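Local coordinates for protein GCN5-related N-acetyltransferase (Anabaena variabilis, PDB 2OZG) that binds coenzyme A and probably transfers acetyl groups to amine substrates, perhaps aminoglycosides, as a GCN5-related N-acetyltransferase, at residues A[134-139]-A[357-362]; A[159-164]-A[201-206]; A[182-187]-A[391-396]; A[213-218]-A[231-236]. One frame throughout, in Å; residues are numbered along the deposited sequence.

Contact 1: A[134-139]-A[357-362]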
loop_
_atom_site.group_PDB
_atom_site.type_symbol
_atom_site.label_atom_id
_atom_site.label_comp_id
_atom_site.label_asym_id
_atom_site.label_seq_id
_atom_site.Cartn_x
_atom_site.Cartn_y
_atom_site.Cartn_z
ATOM N N ALA A 134 12.610 5.704 -30.926
ATOM C CA ALA A 134 12.768 4.886 -32.082
ATOM C C ALA A 134 12.522 3.396 -31.868
ATOM O O ALA A 134 12.434 2.658 -32.844
ATOM C CB ALA A 134 14.165 5.095 -32.639
ATOM N N GLY A 135 12.401 2.944 -30.620
ATOM C CA GLY A 135 12.120 1.544 -30.388
ATOM C C GLY A 135 11.638 1.335 -28.981
ATOM O O GLY A 135 11.762 2.228 -28.125
ATOM N N SER A 136 11.178 0.133 -28.730
ATOM C CA SER A 136 10.629 -0.201 -27.422
ATOM C C SER A 136 11.370 -1.267 -26.639
ATOM O O SER A 136 12.121 -2.057 -27.202
ATOM C CB SER A 136 9.181 -0.661 -27.614
ATOM O OG SER A 136 8.423 0.365 -28.256
ATOM N N SER A 137 11.190 -1.218 -25.308
ATOM C CA SER A 137 11.621 -2.285 -24.408
ATOM C C SER A 137 10.463 -2.328 -23.430
ATOM O O SER A 137 9.878 -1.296 -23.104
ATOM C CB SER A 137 12.933 -2.004 -23.674
ATOM O OG SER A 137 12.825 -0.786 -22.935
ATOM N N CYS A 138 10.137 -3.527 -22.982
ATOM C CA CYS A 138 8.943 -3.762 -22.169
ATOM C C CYS A 138 9.208 -4.941 -21.254
ATOM O O CYS A 138 9.665 -5.998 -21.722
ATOM C CB CYS A 138 7.783 -4.121 -23.102
ATOM S SG CYS A 138 6.278 -4.196 -22.345
ATOM N N VAL A 139 8.911 -4.748 -19.979
ATOM C CA VAL A 139 9.004 -5.786 -18.975
ATOM C C VAL A 139 7.595 -6.241 -18.648
ATOM O O VAL A 139 6.751 -5.461 -18.245
ATOM C CB VAL A 139 9.714 -5.304 -17.682
ATOM C CG1 VAL A 139 9.736 -6.437 -16.689
ATOM C CG2 VAL A 139 11.135 -4.919 -18.013
ATOM N N THR A 357 13.085 3.300 -38.133
ATOM C CA THR A 357 12.865 2.103 -37.290
ATOM C C THR A 357 11.493 1.464 -37.330
ATOM O O THR A 357 11.300 0.374 -36.761
ATOM C CB THR A 357 13.109 2.477 -35.808
ATOM O OG1 THR A 357 12.136 3.437 -35.403
ATOM C CG2 THR A 357 14.491 3.008 -35.645
ATOM N N SER A 358 10.545 2.108 -38.000
ATOM C CA SER A 358 9.163 1.654 -38.047
ATOM C C SER A 358 8.447 1.731 -36.722
ATOM O O SER A 358 7.449 1.065 -36.527
ATOM C CB SER A 358 9.029 0.195 -38.567
ATOM O OG SER A 358 9.959 -0.003 -39.569
ATOM N N LEU A 359 8.908 2.561 -35.799
ATOM C CA LEU A 359 8.169 2.720 -34.551
ATOM C C LEU A 359 6.795 3.325 -34.843
ATOM O O LEU A 359 5.770 2.897 -34.274
ATOM C CB LEU A 359 8.947 3.660 -33.588
ATOM C CG LEU A 359 8.272 3.868 -32.239
ATOM C CD1 LEU A 359 8.053 2.574 -31.499
ATOM C CD2 LEU A 359 9.052 4.854 -31.385
ATOM N N PHE A 360 6.803 4.403 -35.636
ATOM C CA PHE A 360 5.597 5.076 -36.094
ATOM C C PHE A 360 5.576 5.103 -37.588
ATOM O O PHE A 360 6.645 5.181 -38.234
ATOM C CB PHE A 360 5.543 6.505 -35.517
ATOM C CG PHE A 360 5.421 6.505 -34.017
ATOM C CD1 PHE A 360 4.320 5.952 -33.426
ATOM C CD2 PHE A 360 6.422 7.028 -33.218
ATOM C CE1 PHE A 360 4.188 5.928 -32.020
ATOM C CE2 PHE A 360 6.296 7.012 -31.847
ATOM C CZ PHE A 360 5.204 6.454 -31.254
ATOM N N THR A 361 4.363 5.014 -38.148
ATOM C CA THR A 361 4.166 5.015 -39.579
ATOM C C THR A 361 4.244 6.419 -40.085
ATOM O O THR A 361 4.146 7.372 -39.308
ATOM C CB THR A 361 2.766 4.496 -39.989
ATOM O OG1 THR A 361 1.742 5.357 -39.419
ATOM C CG2 THR A 361 2.559 3.044 -39.581
ATOM N N PRO A 362 4.502 6.572 -41.394
ATOM C CA PRO A 362 4.486 7.905 -41.937
ATOM C C PRO A 362 3.273 8.715 -41.588
ATOM O O PRO A 362 3.411 9.890 -41.246
ATOM C CB PRO A 362 4.651 7.667 -43.474
ATOM C CG PRO A 362 5.505 6.488 -43.550
ATOM C CD PRO A 362 5.030 5.584 -42.367
#
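The isobutyl end of L359 lies over the backbone of strand residues A134 and G135. Its CD2 sits 3.7 Å from A134 N and 3.9 Å from G135 N, while CD1 reaches along the strand to S136 OG at 3.9 Å. With CG anti to the backbone N (chi1 -179°), the leucine points its branched end at the strand. Beside it, T357 adds the polar link: OG1 donates to A134 O at 2.7 Å, in the carbonyl plane and on a lone pair. The same rotation of the threonine turns CG2 onto A134 CB at 3.7 Å, so both branches grip one residue. L359 N makes a weak bond back to T357 OG1. The strand pairs with strands 258-263 and 279-290 of the acetyltransferase part, and the loop lies in the sterol-carrier-like domain, so this buried contact ties one to the other. A134 and G135 form a classic beta bulge opposite W286 of strand 279-290. The loop turns away from helix 349-357 through a Schellman motif, S358 having positive phi, and T361 then caps the helix that begins at P362. S358 OG is hydrogen-bonded to H179 and F385 O. I266 of the second subunit packs on both S136 and L359, and E388 of that subunit bonds T361 OG1.

Contact 2: A[159-164]-A[201-206]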
loop_
_atom_site.group_PDB
_atom_site.type_symbol
_atom_site.label_atom_id
_atom_site.label_comp_id
_atom_site.label_asym_id
_atom_site.label_seq_id
_atom_site.Cartn_x
_atom_site.Cartn_y
_atom_site.Cartn_z
ATOM N N VAL A 159 23.036 -25.433 -18.737
ATOM C CA VAL A 159 24.317 -25.312 -19.381
ATOM C C VAL A 159 25.005 -24.085 -18.826
ATOM O O VAL A 159 24.374 -23.231 -18.216
ATOM C CB VAL A 159 24.171 -25.171 -20.899
ATOM C CG1 VAL A 159 23.506 -26.436 -21.479
ATOM C CG2 VAL A 159 23.347 -23.923 -21.245
ATOM N N VAL A 160 26.303 -23.983 -19.054
ATOM C CA VAL A 160 27.034 -22.816 -18.605
ATOM C C VAL A 160 26.924 -21.752 -19.689
ATOM O O VAL A 160 27.078 -22.070 -20.887
ATOM C CB VAL A 160 28.522 -23.137 -18.388
ATOM C CG1 VAL A 160 29.281 -21.866 -17.990
ATOM C CG2 VAL A 160 28.670 -24.217 -17.346
ATOM N N LEU A 161 26.663 -20.507 -19.271
ATOM C CA LEU A 161 26.562 -19.384 -20.193
ATOM C C LEU A 161 27.909 -18.862 -20.665
ATOM O O LEU A 161 28.125 -18.747 -21.873
ATOM C CB LEU A 161 25.798 -18.210 -19.561
ATOM C CG LEU A 161 25.702 -16.895 -20.352
ATOM C CD1 LEU A 161 25.040 -17.116 -21.703
ATOM C CD2 LEU A 161 24.962 -15.741 -19.562
ATOM N N LYS A 162 28.788 -18.565 -19.714
ATOM C CA LYS A 162 30.029 -17.856 -20.005
ATOM C C LYS A 162 30.764 -18.435 -21.195
ATOM O O LYS A 162 31.074 -19.610 -21.220
ATOM C CB LYS A 162 30.967 -17.771 -18.803
ATOM C CG LYS A 162 32.116 -16.728 -19.028
ATOM C CD LYS A 162 33.073 -16.586 -17.835
ATOM N N ASN A 163 30.974 -17.557 -22.180
ATOM C CA ASN A 163 31.653 -17.824 -23.456
ATOM C C ASN A 163 31.125 -19.037 -24.231
ATOM O O ASN A 163 31.835 -19.579 -25.083
ATOM C CB ASN A 163 33.160 -17.937 -23.187
ATOM C CG ASN A 163 33.735 -16.665 -22.561
ATOM O OD1 ASN A 163 33.354 -15.542 -22.916
ATOM N ND2 ASN A 163 34.651 -16.843 -21.627
ATOM N N ASN A 164 29.878 -19.446 -23.962
ATOM C CA ASN A 164 29.313 -20.618 -24.604
ATOM C C ASN A 164 28.768 -20.200 -25.950
ATOM O O ASN A 164 27.809 -19.423 -26.014
ATOM C CB ASN A 164 28.225 -21.237 -23.742
ATOM C CG ASN A 164 27.716 -22.548 -24.292
ATOM O OD1 ASN A 164 27.924 -22.872 -25.454
ATOM N ND2 ASN A 164 27.046 -23.324 -23.446
ATOM N N LEU A 201 22.916 -17.563 -11.223
ATOM C CA LEU A 201 22.494 -17.348 -12.573
ATOM C C LEU A 201 22.127 -18.706 -13.124
ATOM O O LEU A 201 22.903 -19.669 -13.035
ATOM C CB LEU A 201 23.642 -16.759 -13.380
ATOM C CG LEU A 201 23.289 -16.317 -14.794
ATOM C CD1 LEU A 201 22.281 -15.149 -14.804
ATOM C CD2 LEU A 201 24.534 -15.928 -15.521
ATOM N N TYR A 202 20.943 -18.807 -13.685
ATOM C CA TYR A 202 20.492 -20.062 -14.275
ATOM C C TYR A 202 20.396 -19.837 -15.795
ATOM O O TYR A 202 19.918 -18.786 -16.288
ATOM C CB TYR A 202 19.131 -20.447 -13.658
ATOM C CG TYR A 202 19.213 -20.684 -12.187
ATOM C CD1 TYR A 202 19.697 -21.904 -11.688
ATOM C CD2 TYR A 202 18.874 -19.703 -11.284
ATOM C CE1 TYR A 202 19.822 -22.123 -10.352
ATOM C CE2 TYR A 202 19.006 -19.917 -9.903
ATOM C CZ TYR A 202 19.452 -21.126 -9.450
ATOM O OH TYR A 202 19.581 -21.352 -8.105
ATOM N N SER A 203 20.852 -20.819 -16.530
ATOM C CA SER A 203 20.871 -20.817 -18.000
ATOM C C SER A 203 20.506 -22.221 -18.491
ATOM O O SER A 203 21.093 -23.220 -18.048
ATOM C CB SER A 203 22.293 -20.553 -18.461
ATOM O OG SER A 203 22.692 -19.275 -18.128
ATOM N N TYR A 204 19.538 -22.308 -19.392
ATOM C CA TYR A 204 19.088 -23.575 -19.931
ATOM C C TYR A 204 18.992 -23.416 -21.430
ATOM O O TYR A 204 18.613 -22.349 -21.902
ATOM C CB TYR A 204 17.657 -23.859 -19.399
ATOM C CG TYR A 204 17.633 -24.325 -17.963
ATOM C CD1 TYR A 204 17.797 -23.427 -16.914
ATOM C CD2 TYR A 204 17.400 -25.659 -17.650
ATOM C CE1 TYR A 204 17.776 -23.843 -15.640
ATOM C CE2 TYR A 204 17.393 -26.103 -16.336
ATOM C CZ TYR A 204 17.604 -25.201 -15.348
ATOM O OH TYR A 204 17.542 -25.639 -14.053
ATOM N N LEU A 205 19.272 -24.483 -22.140
ATOM C CA LEU A 205 19.023 -24.599 -23.572
ATOM C C LEU A 205 17.699 -25.332 -23.682
ATOM O O LEU A 205 17.398 -26.219 -22.862
ATOM C CB LEU A 205 20.059 -25.441 -24.299
ATOM C CG LEU A 205 21.493 -24.898 -24.331
ATOM C CD1 LEU A 205 22.457 -25.879 -25.075
ATOM C CD2 LEU A 205 21.612 -23.447 -24.887
ATOM N N ILE A 206 16.913 -24.937 -24.686
ATOM C CA ILE A 206 15.657 -25.579 -25.023
ATOM C C ILE A 206 15.896 -26.345 -26.303
ATOM O O ILE A 206 16.301 -25.771 -27.305
ATOM C CB ILE A 206 14.537 -24.547 -25.317
ATOM C CG1 ILE A 206 14.315 -23.665 -24.105
ATOM C CG2 ILE A 206 13.229 -25.266 -25.639
ATOM C CD1 ILE A 206 13.481 -22.444 -24.338
#
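V159, S203 and L161 bury the most surface here, and V159 supplies the one hydrogen bond between the segments. Its N donates to S203 O over 3.0 Å, nearly straight at the hydrogen (166°) but tilted from the carbonyl plane. The valine also lays both methyls against L205, the two side chains crossing at about a right angle: CG2 touches L205 CG at 3.7 Å and CG1 meets L205 CD1 at 3.8 Å. An alanine here removes both methyls, and the gap beside L205 would probably leave that side chain freer to turn, though the backbone bond could persist. S203 faces the loop, its CB 3.4 Å from V159 O and its OG 3.6 Å from L161 CB. Farther along, L161 swings CG anti to its own N (chi1 175°), which carries CD2 to L201 CD2 at 4.1 Å. F167 of helix 165-177 packs on V159, L161 and S203 alike. The loop is braced from within: N164 ND2 donates to V160 O at 2.8 Å, with the acceptor in the amide plane, and N164 N closes a type II turn onto L161 O. On its other side N164 OD1 caps I166 N. The arrangement is a strand-to-helix connection, in which antiparallel pairing of strand 156-158 with strand 202-206 runs on to V159 before a tight turn and an asparagine N-cap start the helix.

Contact 3: A[182-187]-A[391-396]; sequences LDRHPA and WMIDFF
R184 and D394 form a buried salt bridge gripped by two unequal bonds. R184 NE donates almost straight (171°) to D394 OD2 at 2.8 Å, on the syn side of the carboxylate and in the guanidinium plane. R184 NH2 makes a bent, weak bond to D394 OD1; the guanidinium and carboxylate planes stand 56° apart. Y171 and W189 add cation-pi contacts to the guanidinium, and D233 takes NH1. With a leucine in its place, D394 would probably be left a buried carboxylate without its charged mate, and D233 would lose a partner too. A water extends the polar network, accepting from L182 N at 3.0 Å and donating to D394 OD2 at 2.9 Å. The C-terminal tail packs against the acetyltransferase part beside strand 182-183 and the loop leading to helix 186-192, an arrangement that recalls the Eis-type enzymes, with two GNAT domains and a sterol-carrier-like one. Apolar contacts centre on L182. Its CD2 presses on CE of selenomethionine M392 at 3.4 Å, a tight fit, and CD1 meets F396 CD2 at 4.1 Å. I393 CG2 touches R184 NH2 at the guanidinium edge. H185 ND1 accepts from A187 N, capping the helix that follows.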
loop_
_atom_site.group_PDB
_atom_site.type_symbol
_atom_site.label_atom_id
_atom_site.label_comp_id
_atom_site.label_asym_id
_atom_site.label_seq_id
_atom_site.Cartn_x
_atom_site.Cartn_y
_atom_site.Cartn_z
ATOM N N LEU A 182 19.783 -6.022 -31.036
ATOM C CA LEU A 182 21.217 -5.722 -31.074
ATOM C C LEU A 182 22.048 -6.825 -31.683
ATOM O O LEU A 182 21.669 -7.978 -31.597
ATOM C CB LEU A 182 21.759 -5.573 -29.672
ATOM C CG LEU A 182 21.241 -4.423 -28.815
ATOM C CD1 LEU A 182 22.035 -4.368 -27.474
ATOM C CD2 LEU A 182 21.307 -3.114 -29.567
ATOM N N ASP A 183 23.132 -6.441 -32.354
ATOM C CA ASP A 183 24.229 -7.404 -32.584
ATOM C C ASP A 183 25.096 -6.963 -31.403
ATOM O O ASP A 183 25.735 -5.930 -31.429
ATOM C CB ASP A 183 24.919 -7.296 -33.942
ATOM C CG ASP A 183 26.112 -8.264 -34.068
ATOM O OD1 ASP A 183 26.422 -8.964 -33.090
ATOM O OD2 ASP A 183 26.751 -8.300 -35.123
ATOM N N ARG A 184 25.011 -7.714 -30.315
ATOM C CA ARG A 184 25.603 -7.308 -29.057
ATOM C C ARG A 184 27.125 -7.086 -28.933
ATOM O O ARG A 184 27.938 -7.902 -29.331
ATOM C CB ARG A 184 25.268 -8.352 -27.997
ATOM C CG ARG A 184 23.847 -8.377 -27.512
ATOM C CD ARG A 184 23.576 -9.648 -26.690
ATOM N NE ARG A 184 22.202 -9.609 -26.154
ATOM C CZ ARG A 184 21.564 -10.613 -25.563
ATOM N NH1 ARG A 184 22.150 -11.783 -25.421
ATOM N NH2 ARG A 184 20.316 -10.430 -25.128
ATOM N N HIS A 185 27.458 -5.997 -28.273
ATOM C CA HIS A 185 28.815 -5.716 -27.877
ATOM C C HIS A 185 29.059 -6.720 -26.754
ATOM O O HIS A 185 28.106 -7.120 -26.033
ATOM C CB HIS A 185 28.915 -4.279 -27.321
ATOM C CG HIS A 185 30.293 -3.819 -27.038
ATOM N ND1 HIS A 185 30.950 -4.088 -25.849
ATOM C CD2 HIS A 185 31.140 -3.069 -27.776
ATOM C CE1 HIS A 185 32.151 -3.548 -25.882
ATOM N NE2 HIS A 185 32.290 -2.911 -27.034
ATOM N N PRO A 186 30.300 -7.193 -26.637
ATOM C CA PRO A 186 30.713 -8.070 -25.560
ATOM C C PRO A 186 30.233 -7.638 -24.153
ATOM O O PRO A 186 29.947 -8.492 -23.318
ATOM C CB PRO A 186 32.229 -8.072 -25.692
ATOM C CG PRO A 186 32.476 -7.880 -27.142
ATOM C CD PRO A 186 31.357 -7.007 -27.646
ATOM N N ALA A 187 30.095 -6.338 -23.915
ATOM C CA ALA A 187 29.680 -5.819 -22.617
ATOM C C ALA A 187 28.267 -6.202 -22.263
ATOM O O ALA A 187 27.915 -6.296 -21.068
ATOM C CB ALA A 187 29.789 -4.269 -22.629
ATOM N N TRP A 391 11.951 -3.455 -31.332
ATOM C CA TRP A 391 12.251 -3.595 -29.928
ATOM C C TRP A 391 13.577 -4.301 -29.754
ATOM O O TRP A 391 14.157 -4.769 -30.720
ATOM C CB TRP A 391 11.084 -4.318 -29.233
ATOM C CG TRP A 391 10.961 -5.822 -29.612
ATOM C CD1 TRP A 391 10.420 -6.351 -30.769
ATOM C CD2 TRP A 391 11.390 -6.964 -28.827
ATOM N NE1 TRP A 391 10.488 -7.723 -30.728
ATOM C CE2 TRP A 391 11.051 -8.117 -29.544
ATOM C CE3 TRP A 391 11.975 -7.115 -27.567
ATOM C CZ2 TRP A 391 11.321 -9.389 -29.070
ATOM C CZ3 TRP A 391 12.235 -8.381 -27.110
ATOM C CH2 TRP A 391 11.902 -9.493 -27.844
HETATM N N MSE A 392 14.113 -4.258 -28.539
HETATM C CA MSE A 392 15.280 -5.001 -28.198
HETATM C C MSE A 392 15.021 -5.552 -26.812
HETATM O O MSE A 392 14.245 -4.970 -26.029
HETATM C CB MSE A 392 16.559 -4.203 -28.151
HETATM C CG MSE A 392 16.704 -3.232 -26.967
HETATM SE SE MSE A 392 18.414 -2.328 -27.139
HETATM C CE MSE A 392 18.291 -1.712 -28.874
ATOM N N ILE A 393 15.743 -6.623 -26.496
ATOM C CA ILE A 393 15.609 -7.281 -25.179
ATOM C C ILE A 393 16.597 -6.704 -24.176
ATOM O O ILE A 393 16.474 -6.862 -22.956
ATOM C CB ILE A 393 15.788 -8.793 -25.341
ATOM C CG1 ILE A 393 15.176 -9.556 -24.133
ATOM C CG2 ILE A 393 17.302 -9.174 -25.571
ATOM C CD1 ILE A 393 14.954 -11.009 -24.420
ATOM N N ASP A 394 17.519 -5.951 -24.689
ATOM C CA ASP A 394 18.645 -5.470 -23.907
ATOM C C ASP A 394 18.530 -4.012 -23.439
ATOM O O ASP A 394 17.932 -3.146 -24.051
ATOM C CB ASP A 394 19.921 -5.590 -24.758
ATOM C CG ASP A 394 20.304 -6.994 -25.052
ATOM O OD1 ASP A 394 20.371 -7.811 -24.124
ATOM O OD2 ASP A 394 20.615 -7.272 -26.221
ATOM N N PHE A 395 19.144 -3.763 -22.323
ATOM C CA PHE A 395 19.220 -2.454 -21.812
ATOM C C PHE A 395 20.716 -2.158 -21.710
ATOM O O PHE A 395 21.509 -3.072 -21.503
ATOM C CB PHE A 395 18.616 -2.400 -20.437
ATOM C CG PHE A 395 18.887 -1.106 -19.780
ATOM C CD1 PHE A 395 18.092 0.004 -20.065
ATOM C CD2 PHE A 395 20.002 -0.947 -18.961
ATOM C CE1 PHE A 395 18.384 1.246 -19.502
ATOM C CE2 PHE A 395 20.296 0.282 -18.406
ATOM C CZ PHE A 395 19.483 1.383 -18.692
ATOM N N PHE A 396 21.113 -0.907 -21.888
ATOM C CA PHE A 396 22.520 -0.527 -21.732
ATOM C C PHE A 396 22.545 0.984 -21.478
ATOM O O PHE A 396 21.517 1.657 -21.714
ATOM C CB PHE A 396 23.394 -0.956 -22.944
ATOM C CG PHE A 396 22.993 -0.315 -24.241
ATOM C CD1 PHE A 396 23.365 0.974 -24.516
ATOM C CD2 PHE A 396 22.184 -0.980 -25.147
ATOM C CE1 PHE A 396 22.993 1.571 -25.670
ATOM C CE2 PHE A 396 21.794 -0.407 -26.309
ATOM C CZ PHE A 396 22.176 0.870 -26.604
ATOM O OXT PHE A 396 23.542 1.539 -20.997
HETATM O O HOH W 1 18.746 -7.017 -28.404
#

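Contact 4: A[213-218]-A[231-236]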
loop_
_atom_site.group_PDB
_atom_site.type_symbol
_atom_site.label_atom_id
_atom_site.label_comp_id
_atom_site.label_asym_id
_atom_site.label_seq_id
_atom_site.Cartn_x
_atom_site.Cartn_y
_atom_site.Cartn_z
ATOM N N GLN A 213 16.913 -25.193 -29.877
ATOM C CA GLN A 213 15.922 -24.356 -30.494
ATOM C C GLN A 213 15.632 -23.070 -29.720
ATOM O O GLN A 213 14.858 -22.244 -30.148
ATOM C CB GLN A 213 14.662 -25.161 -30.704
ATOM C CG GLN A 213 14.873 -26.330 -31.680
ATOM C CD GLN A 213 13.589 -26.969 -32.124
ATOM O OE1 GLN A 213 12.659 -26.283 -32.565
ATOM N NE2 GLN A 213 13.526 -28.312 -32.023
ATOM N N GLY A 214 16.294 -22.882 -28.598
ATOM C CA GLY A 214 16.099 -21.698 -27.823
ATOM C C GLY A 214 16.804 -21.824 -26.507
ATOM O O GLY A 214 17.469 -22.830 -26.249
ATOM N N TYR A 215 16.644 -20.799 -25.664
ATOM C CA TYR A 215 17.286 -20.817 -24.373
ATOM C C TYR A 215 16.596 -19.851 -23.401
ATOM O O TYR A 215 15.720 -19.031 -23.808
ATOM C CB TYR A 215 18.807 -20.548 -24.538
ATOM C CG TYR A 215 19.199 -19.125 -24.951
ATOM C CD1 TYR A 215 19.111 -18.083 -24.057
ATOM C CD2 TYR A 215 19.749 -18.853 -26.202
ATOM C CE1 TYR A 215 19.466 -16.753 -24.429
ATOM C CE2 TYR A 215 20.148 -17.570 -26.548
ATOM C CZ TYR A 215 20.005 -16.521 -25.669
ATOM O OH TYR A 215 20.456 -15.263 -26.057
ATOM N N ILE A 216 16.893 -20.026 -22.114
ATOM C CA ILE A 216 16.388 -19.109 -21.073
ATOM C C ILE A 216 17.503 -18.864 -20.073
ATOM O O ILE A 216 18.170 -19.816 -19.615
ATOM C CB ILE A 216 15.169 -19.678 -20.296
ATOM C CG1 ILE A 216 14.167 -20.329 -21.235
ATOM C CG2 ILE A 216 14.531 -18.599 -19.452
ATOM C CD1 ILE A 216 12.945 -20.976 -20.538
ATOM N N ILE A 217 17.685 -17.584 -19.733
ATOM C CA ILE A 217 18.651 -17.130 -18.742
ATOM C C ILE A 217 17.885 -16.330 -17.690
ATOM O O ILE A 217 17.178 -15.382 -18.046
ATOM C CB ILE A 217 19.721 -16.225 -19.326
ATOM C CG1 ILE A 217 20.444 -16.928 -20.457
ATOM C CG2 ILE A 217 20.707 -15.841 -18.192
ATOM C CD1 ILE A 217 21.361 -16.029 -21.257
ATOM N N PHE A 218 18.057 -16.705 -16.415
ATOM C CA PHE A 218 17.285 -16.114 -15.365
ATOM C C PHE A 218 17.920 -16.136 -14.007
ATOM O O PHE A 218 18.931 -16.823 -13.753
ATOM C CB PHE A 218 15.893 -16.750 -15.390
ATOM C CG PHE A 218 15.850 -18.203 -14.894
ATOM C CD1 PHE A 218 15.720 -18.471 -13.535
ATOM C CD2 PHE A 218 15.940 -19.275 -15.772
ATOM C CE1 PHE A 218 15.721 -19.771 -13.045
ATOM C CE2 PHE A 218 15.876 -20.591 -15.282
ATOM C CZ PHE A 218 15.756 -20.813 -13.909
ATOM N N ILE A 231 13.502 -13.368 -15.874
ATOM C CA ILE A 231 14.123 -13.831 -17.081
ATOM C C ILE A 231 14.856 -12.645 -17.723
ATOM O O ILE A 231 14.232 -11.685 -18.149
ATOM C CB ILE A 231 13.095 -14.434 -18.051
ATOM C CG1 ILE A 231 12.427 -15.684 -17.442
ATOM C CG2 ILE A 231 13.756 -14.804 -19.358
ATOM C CD1 ILE A 231 11.231 -16.232 -18.228
ATOM N N ARG A 232 16.182 -12.718 -17.833
ATOM C CA ARG A 232 16.935 -11.592 -18.421
ATOM C C ARG A 232 17.197 -11.742 -19.893
ATOM O O ARG A 232 17.422 -10.746 -20.558
ATOM C CB ARG A 232 18.233 -11.321 -17.694
ATOM C CG ARG A 232 19.078 -12.523 -17.465
ATOM C CD ARG A 232 20.394 -12.224 -16.701
ATOM N NE ARG A 232 20.197 -11.705 -15.354
ATOM C CZ ARG A 232 21.204 -11.288 -14.575
ATOM N NH1 ARG A 232 22.461 -11.323 -15.010
ATOM N NH2 ARG A 232 20.974 -10.839 -13.379
ATOM N N ASP A 233 17.149 -12.958 -20.430
ATOM C CA ASP A 233 17.322 -13.131 -21.862
ATOM C C ASP A 233 16.681 -14.464 -22.203
ATOM O O ASP A 233 16.643 -15.360 -21.385
ATOM C CB ASP A 233 18.819 -13.133 -22.227
ATOM C CG ASP A 233 19.078 -13.032 -23.711
ATOM O OD1 ASP A 233 18.175 -12.554 -24.457
ATOM O OD2 ASP A 233 20.233 -13.385 -24.115
ATOM N N TRP A 234 16.103 -14.553 -23.389
ATOM C CA TRP A 234 15.506 -15.790 -23.830
ATOM C C TRP A 234 15.540 -15.775 -25.346
ATOM O O TRP A 234 15.560 -14.691 -25.955
ATOM C CB TRP A 234 14.059 -15.950 -23.314
ATOM C CG TRP A 234 13.145 -14.749 -23.709
ATOM C CD1 TRP A 234 12.940 -13.646 -22.979
ATOM C CD2 TRP A 234 12.382 -14.577 -24.913
ATOM N NE1 TRP A 234 12.106 -12.811 -23.623
ATOM C CE2 TRP A 234 11.775 -13.346 -24.835
ATOM C CE3 TRP A 234 12.219 -15.326 -26.072
ATOM C CZ2 TRP A 234 10.976 -12.850 -25.843
ATOM C CZ3 TRP A 234 11.463 -14.849 -27.063
ATOM C CH2 TRP A 234 10.847 -13.599 -26.972
ATOM N N VAL A 235 15.508 -16.989 -25.920
ATOM C CA VAL A 235 15.375 -17.198 -27.330
ATOM C C VAL A 235 14.400 -18.367 -27.593
ATOM O O VAL A 235 14.459 -19.401 -26.927
ATOM C CB VAL A 235 16.748 -17.431 -28.039
ATOM C CG1 VAL A 235 16.578 -18.073 -29.418
ATOM C CG2 VAL A 235 17.526 -16.126 -28.142
ATOM N N THR A 236 13.474 -18.162 -28.543
ATOM C CA THR A 236 12.520 -19.212 -28.989
ATOM C C THR A 236 12.448 -19.123 -30.508
ATOM O O THR A 236 11.926 -18.128 -31.076
ATOM C CB THR A 236 11.120 -19.104 -28.326
ATOM O OG1 THR A 236 10.557 -17.832 -28.598
ATOM C CG2 THR A 236 11.249 -19.227 -26.818
#
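The carbonyl of I217 faces two successive N-H groups, because R232 and D233 together form a classic beta bulge opposite it. R232 N donates to I217 O at 2.9 Å, and D233 N adds a weak bond of 3.4 Å to the same I217 O. The extra residue shifts the register by one, so that F218 pairs with I231. Beyond the bulge the ladder is regular: I217 N bonds D233 O, and Y215 and V235 form a hydrogen-bonded pair. Y215, with chi1 at 70°, leans its ring across the neighbouring strand. V235 CB sits over one ring face, 4.0 Å from the centroid in a CH-pi contact, and V235 CG2 touches Y215 CE2 at 3.4 Å. The ring thereby brings Y215 OH to D233 OD2, donating at 2.7 Å from above the carboxylate plane. That buried oxygen has a second, charged partner besides the phenol. At G214, CA lies 3.0 Å from V235 O, and any CB would collide with that oxygen. On the face opposite Y215, I216 CG2 meets I231 CG2 at 3.9 Å under F245, F248 and I249 of helix 239-250, whereas F167, L170 and Y171 of helix 165-177 cover Y215. Such a bulged antiparallel hairpin, with helices packed on both of its faces, is an element of the second GNAT domain.

Contacts 2 and 4 are neighbours, their centres 9 Å apart: strand 202-206 pairs with strand 211-222, I206 N reaching G214 O at 2.7 Å. Contact 3 joins contact 4 through the salt bridge from R184 NH1 to D233 OD2 (2.8 Å), while I393 CD1 packs on W234 NE1. It also meets contact 1, where S136 O probably accepts from M392 N at 3.3 Å. The C-terminal tail therefore links the domain junction of contact 1 to the hairpin of contact 4, whose centres lie about 22 Å apart. Contact 3 is also close to a ligand, the F396 side chain being about 8 Å from a bound coenzyme A; contacts 1, 2 and 4 lie away from the annotated sites.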